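Local atomic coordinates of Dhd127_a (Synthetic construct, PDB entry 6DLM), a protein that probably serves as one chain of a computationally designed coiled-coil heterodimer, pairing with its partner chain Dhd127_b. Residues R4-L14 and V63-S74. Residues are numbered along the deposited sequence; the frame is centred on the assembly and turned at random.
Sequences RSYLLKELADL and VRETHREIRERS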
loop_
_atom_site.group_PDB
_atom_site.type_symbol
_atom_site.label_atom_id
_atom_site.label_comp_id
_atom_site.label_asym_id
_atom_site.label_seq_id
_atom_site.Cartn_x
_atom_site.Cartn_y
_atom_site.Cartn_z
ATOM N N ARG A 4 0.381 -24.027 6.998
ATOM C CA ARG A 4 0.747 -23.115 5.941
ATOM C C ARG A 4 -0.489 -22.701 5.111
ATOM O O ARG A 4 -0.522 -21.581 4.630
ATOM C CB ARG A 4 1.851 -23.704 5.075
ATOM C CG ARG A 4 2.779 -22.655 4.496
ATOM C CD ARG A 4 4.132 -23.255 4.189
ATOM N NE ARG A 4 4.009 -24.421 3.328
ATOM C CZ ARG A 4 5.040 -25.107 2.854
ATOM N NH1 ARG A 4 4.832 -26.152 2.071
ATOM N NH2 ARG A 4 6.274 -24.742 3.155
ATOM N N SER A 5 -1.472 -23.579 4.874
ATOM C CA SER A 5 -2.643 -23.170 4.112
ATOM C C SER A 5 -3.401 -22.035 4.809
ATOM O O SER A 5 -3.857 -21.120 4.137
ATOM C CB SER A 5 -3.574 -24.353 3.836
ATOM O OG SER A 5 -4.745 -23.964 3.132
ATOM N N TYR A 6 -3.553 -22.073 6.134
ATOM C CA TYR A 6 -4.234 -20.964 6.790
ATOM C C TYR A 6 -3.416 -19.678 6.606
ATOM O O TYR A 6 -3.985 -18.637 6.297
ATOM C CB TYR A 6 -4.424 -21.213 8.283
ATOM C CG TYR A 6 -5.054 -22.529 8.647
ATOM C CD1 TYR A 6 -4.724 -23.157 9.834
ATOM C CD2 TYR A 6 -5.968 -23.144 7.814
ATOM C CE1 TYR A 6 -5.286 -24.359 10.185
ATOM C CE2 TYR A 6 -6.541 -24.352 8.159
ATOM C CZ TYR A 6 -6.191 -24.953 9.348
ATOM O OH TYR A 6 -6.737 -26.158 9.721
ATOM N N LEU A 7 -2.100 -19.776 6.775
ATOM C CA LEU A 7 -1.234 -18.623 6.595
ATOM C C LEU A 7 -1.275 -18.074 5.171
ATOM O O LEU A 7 -1.309 -16.875 4.991
ATOM C CB LEU A 7 0.214 -18.979 6.918
ATOM C CG LEU A 7 0.616 -18.837 8.374
ATOM C CD1 LEU A 7 1.921 -19.572 8.615
ATOM C CD2 LEU A 7 0.734 -17.371 8.760
ATOM N N LEU A 8 -1.231 -18.940 4.168
ATOM C CA LEU A 8 -1.276 -18.456 2.790
ATOM C C LEU A 8 -2.593 -17.742 2.481
ATOM O O LEU A 8 -2.592 -16.711 1.843
ATOM C CB LEU A 8 -1.021 -19.590 1.809
ATOM C CG LEU A 8 0.388 -20.159 1.953
ATOM C CD1 LEU A 8 0.568 -21.365 1.050
ATOM C CD2 LEU A 8 1.424 -19.096 1.649
ATOM N N LYS A 9 -3.719 -18.298 2.908
ATOM C CA LYS A 9 -4.984 -17.603 2.736
ATOM C C LYS A 9 -5.019 -16.287 3.555
ATOM O O LYS A 9 -5.522 -15.291 3.069
ATOM C CB LYS A 9 -6.157 -18.520 3.073
ATOM C CG LYS A 9 -6.386 -19.599 2.026
ATOM C CD LYS A 9 -7.397 -20.628 2.501
ATOM C CE LYS A 9 -8.022 -21.373 1.343
ATOM N NZ LYS A 9 -7.021 -21.688 0.295
ATOM N N GLU A 10 -4.505 -16.286 4.786
ATOM C CA GLU A 10 -4.451 -15.073 5.586
ATOM C C GLU A 10 -3.580 -14.037 4.878
ATOM O O GLU A 10 -3.923 -12.866 4.844
ATOM C CB GLU A 10 -3.905 -15.367 6.986
ATOM C CG GLU A 10 -3.767 -14.132 7.866
ATOM C CD GLU A 10 -3.631 -14.442 9.354
ATOM O OE1 GLU A 10 -3.051 -13.609 10.072
ATOM O OE2 GLU A 10 -4.111 -15.493 9.799
ATOM N N LEU A 11 -2.465 -14.468 4.300
ATOM C CA LEU A 11 -1.613 -13.550 3.579
ATOM C C LEU A 11 -2.372 -12.925 2.397
ATOM O O LEU A 11 -2.248 -11.776 2.147
ATOM C CB LEU A 11 -0.363 -14.269 3.091
ATOM C CG LEU A 11 0.640 -13.430 2.345
ATOM C CD1 LEU A 11 1.037 -12.210 3.148
ATOM C CD2 LEU A 11 1.865 -14.240 1.976
ATOM N N ALA A 12 -3.152 -13.726 1.689
ATOM C CA ALA A 12 -3.963 -13.186 0.612
ATOM C C ALA A 12 -4.976 -12.165 1.172
ATOM O O ALA A 12 -5.171 -11.118 0.579
ATOM C CB ALA A 12 -4.684 -14.293 -0.126
ATOM N N ASP A 13 -5.582 -12.466 2.311
ATOM C CA ASP A 13 -6.520 -11.530 2.907
ATOM C C ASP A 13 -5.834 -10.199 3.246
ATOM O O ASP A 13 -6.351 -9.143 2.922
ATOM C CB ASP A 13 -7.060 -12.099 4.214
ATOM C CG ASP A 13 -8.100 -13.182 4.016
ATOM O OD1 ASP A 13 -8.581 -13.382 2.896
ATOM O OD2 ASP A 13 -8.432 -13.822 5.021
ATOM N N LEU A 14 -4.678 -10.269 3.888
ATOM C CA LEU A 14 -3.924 -9.068 4.230
ATOM C C LEU A 14 -3.462 -8.279 2.997
ATOM O O LEU A 14 -3.527 -7.062 2.987
ATOM C CB LEU A 14 -2.706 -9.415 5.080
ATOM C CG LEU A 14 -2.991 -10.122 6.400
ATOM C CD1 LEU A 14 -1.690 -10.512 7.080
ATOM C CD2 LEU A 14 -3.823 -9.241 7.311
ATOM N N VAL A 63 2.097 -7.796 7.382
ATOM C CA VAL A 63 2.349 -8.619 6.219
ATOM C C VAL A 63 3.732 -9.233 6.353
ATOM O O VAL A 63 3.934 -10.392 6.054
ATOM C CB VAL A 63 2.274 -7.805 4.914
ATOM C CG1 VAL A 63 2.829 -8.611 3.757
ATOM C CG2 VAL A 63 0.842 -7.369 4.648
ATOM N N ARG A 64 4.688 -8.437 6.801
ATOM C CA ARG A 64 6.040 -8.943 6.984
ATOM C C ARG A 64 6.085 -10.031 8.071
ATOM O O ARG A 64 6.866 -10.963 7.983
ATOM C CB ARG A 64 7.015 -7.798 7.247
ATOM C CG ARG A 64 7.152 -6.882 6.041
ATOM C CD ARG A 64 8.323 -5.918 6.157
ATOM N NE ARG A 64 8.869 -5.563 4.845
ATOM C CZ ARG A 64 8.729 -4.373 4.282
ATOM N NH1 ARG A 64 8.063 -3.428 4.908
ATOM N NH2 ARG A 64 9.250 -4.132 3.098
ATOM N N GLU A 65 5.325 -9.833 9.141
ATOM C CA GLU A 65 5.272 -10.824 10.211
ATOM C C GLU A 65 4.690 -12.124 9.637
ATOM O O GLU A 65 5.157 -13.193 9.964
ATOM C CB GLU A 65 4.425 -10.347 11.382
ATOM C CG GLU A 65 5.013 -9.168 12.126
ATOM C CD GLU A 65 6.203 -9.533 12.986
ATOM O OE1 GLU A 65 6.499 -10.724 13.161
ATOM O OE2 GLU A 65 6.850 -8.607 13.496
ATOM N N THR A 66 3.684 -12.006 8.789
ATOM C CA THR A 66 3.099 -13.177 8.159
ATOM C C THR A 66 4.142 -13.901 7.287
ATOM O O THR A 66 4.205 -15.121 7.287
ATOM C CB THR A 66 1.860 -12.799 7.338
ATOM O OG1 THR A 66 0.923 -12.131 8.186
ATOM C CG2 THR A 66 1.224 -14.032 6.750
ATOM N N HIS A 67 4.963 -13.152 6.563
ATOM C CA HIS A 67 6.028 -13.786 5.791
ATOM C C HIS A 67 6.980 -14.537 6.734
ATOM O O HIS A 67 7.373 -15.644 6.434
ATOM C CB HIS A 67 6.842 -12.762 5.006
ATOM C CG HIS A 67 6.067 -12.064 3.937
ATOM N ND1 HIS A 67 6.469 -10.867 3.391
ATOM C CD2 HIS A 67 4.911 -12.390 3.320
ATOM C CE1 HIS A 67 5.595 -10.487 2.479
ATOM N NE2 HIS A 67 4.643 -11.396 2.413
ATOM N N ARG A 68 7.306 -13.942 7.873
ATOM C CA ARG A 68 8.181 -14.609 8.830
ATOM C C ARG A 68 7.551 -15.916 9.311
ATOM O O ARG A 68 8.223 -16.926 9.353
ATOM C CB ARG A 68 8.471 -13.715 10.023
ATOM C CG ARG A 68 9.330 -14.376 11.091
ATOM C CD ARG A 68 9.488 -13.486 12.306
ATOM N NE ARG A 68 8.188 -13.104 12.835
ATOM C CZ ARG A 68 7.429 -13.897 13.580
ATOM N NH1 ARG A 68 7.854 -15.110 13.894
ATOM N NH2 ARG A 68 6.247 -13.478 14.005
ATOM N N GLU A 69 6.264 -15.918 9.634
ATOM C CA GLU A 69 5.617 -17.154 10.038
ATOM C C GLU A 69 5.688 -18.188 8.905
ATOM O O GLU A 69 5.953 -19.347 9.165
ATOM C CB GLU A 69 4.158 -16.894 10.410
ATOM C CG GLU A 69 3.972 -16.007 11.624
ATOM C CD GLU A 69 4.025 -16.783 12.923
ATOM O OE1 GLU A 69 4.263 -17.996 12.875
ATOM O OE2 GLU A 69 3.832 -16.173 13.983
ATOM N N ILE A 70 5.477 -17.757 7.670
ATOM C CA ILE A 70 5.543 -18.679 6.553
ATOM C C ILE A 70 6.946 -19.255 6.396
ATOM O O ILE A 70 7.093 -20.455 6.273
ATOM C CB ILE A 70 5.095 -18.024 5.245
ATOM C CG1 ILE A 70 3.591 -17.765 5.285
ATOM C CG2 ILE A 70 5.432 -18.917 4.062
ATOM C CD1 ILE A 70 3.126 -16.736 4.291
ATOM N N ARG A 71 7.979 -18.427 6.510
ATOM C CA ARG A 71 9.350 -18.921 6.394
ATOM C C ARG A 71 9.722 -19.895 7.509
ATOM O O ARG A 71 10.258 -20.953 7.249
ATOM C CB ARG A 71 10.350 -17.765 6.404
ATOM C CG ARG A 71 10.199 -16.813 5.246
ATOM C CD ARG A 71 11.426 -15.932 5.090
ATOM N NE ARG A 71 11.333 -15.131 3.878
ATOM C CZ ARG A 71 10.898 -13.881 3.840
ATOM N NH1 ARG A 71 10.530 -13.266 4.950
ATOM N NH2 ARG A 71 10.847 -13.242 2.689
ATOM N N GLU A 72 9.332 -19.567 8.735
ATOM C CA GLU A 72 9.616 -20.416 9.893
ATOM C C GLU A 72 8.980 -21.805 9.738
ATOM O O GLU A 72 9.535 -22.778 10.209
ATOM C CB GLU A 72 9.154 -19.758 11.190
ATOM C CG GLU A 72 9.874 -18.460 11.503
ATOM C CD GLU A 72 9.458 -17.860 12.829
ATOM O OE1 GLU A 72 8.458 -18.328 13.410
ATOM O OE2 GLU A 72 10.130 -16.915 13.291
ATOM N N ARG A 73 7.830 -21.853 9.096
ATOM C CA ARG A 73 7.161 -23.111 8.840
ATOM C C ARG A 73 7.602 -23.871 7.557
ATOM O O ARG A 73 7.170 -24.990 7.366
ATOM C CB ARG A 73 5.646 -22.898 8.912
ATOM C CG ARG A 73 5.201 -22.547 10.324
ATOM C CD ARG A 73 3.827 -21.902 10.410
ATOM N NE ARG A 73 3.672 -21.130 11.639
ATOM C CZ ARG A 73 3.168 -21.607 12.767
ATOM N NH1 ARG A 73 2.771 -22.865 12.836
ATOM N NH2 ARG A 73 3.075 -20.834 13.832
ATOM N N SER A 74 8.427 -23.297 6.677
ATOM C CA SER A 74 8.930 -24.006 5.515
ATOM C C SER A 74 10.424 -24.429 5.601
ATOM O O SER A 74 11.042 -24.615 4.560
ATOM C CB SER A 74 8.727 -23.136 4.283
ATOM O OG SER A 74 7.424 -22.595 4.271
HETATM O O HOH W 1 -0.332 -13.191 10.380
#
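Leu11 holds CG anti to the backbone N (chi1 -179°), which sets its side chain as a knob among Thr66, His67, Ile70 and Val63. Arg4 bends at chi3 (54°), and the bend brings its guanidinium to Ser74. The contact is knobs-into-holes packing within a designed helical hairpin, where the first turns of helix 3-37 meet the last turns of helix 44-73. The helix segments run antiparallel, at 159°, with axes 10.1 Å apart. Leu11 CD2 meets Ile70 CD1 at 3.6 Å and lies at the edge of the His67 ring, in its plane. Leu7 is the second knob, set among Thr66, Glu69, Ile70 and Arg73. Its CD1 touches Arg73 CD at 3.5 Å, with the Arg73 chain lying roughly perpendicular to the leucine. The guanidinium of Arg73 reaches back to Glu69 OE1 in a salt bridge. Ile8 of the chain of Dhd127_b packs on Ile70, and Gln15 of that chain packs on Leu11. Thr66 OG1 hydrogen-bonds to Glu62 O, and a water donates to both Thr66 OG1 and Glu10 OE1. At the chain ends, Arg4 NH2 donates to Ser74 OG at 2.7 Å, with the hydroxyl near the guanidinium plane. A leucine in place of Arg4 would probably leave Ser74 OG without this donor and lose the polar link between the ends. Ser74 OG itself donates to Ile70 O at 2.9 Å, from above the carbonyl plane.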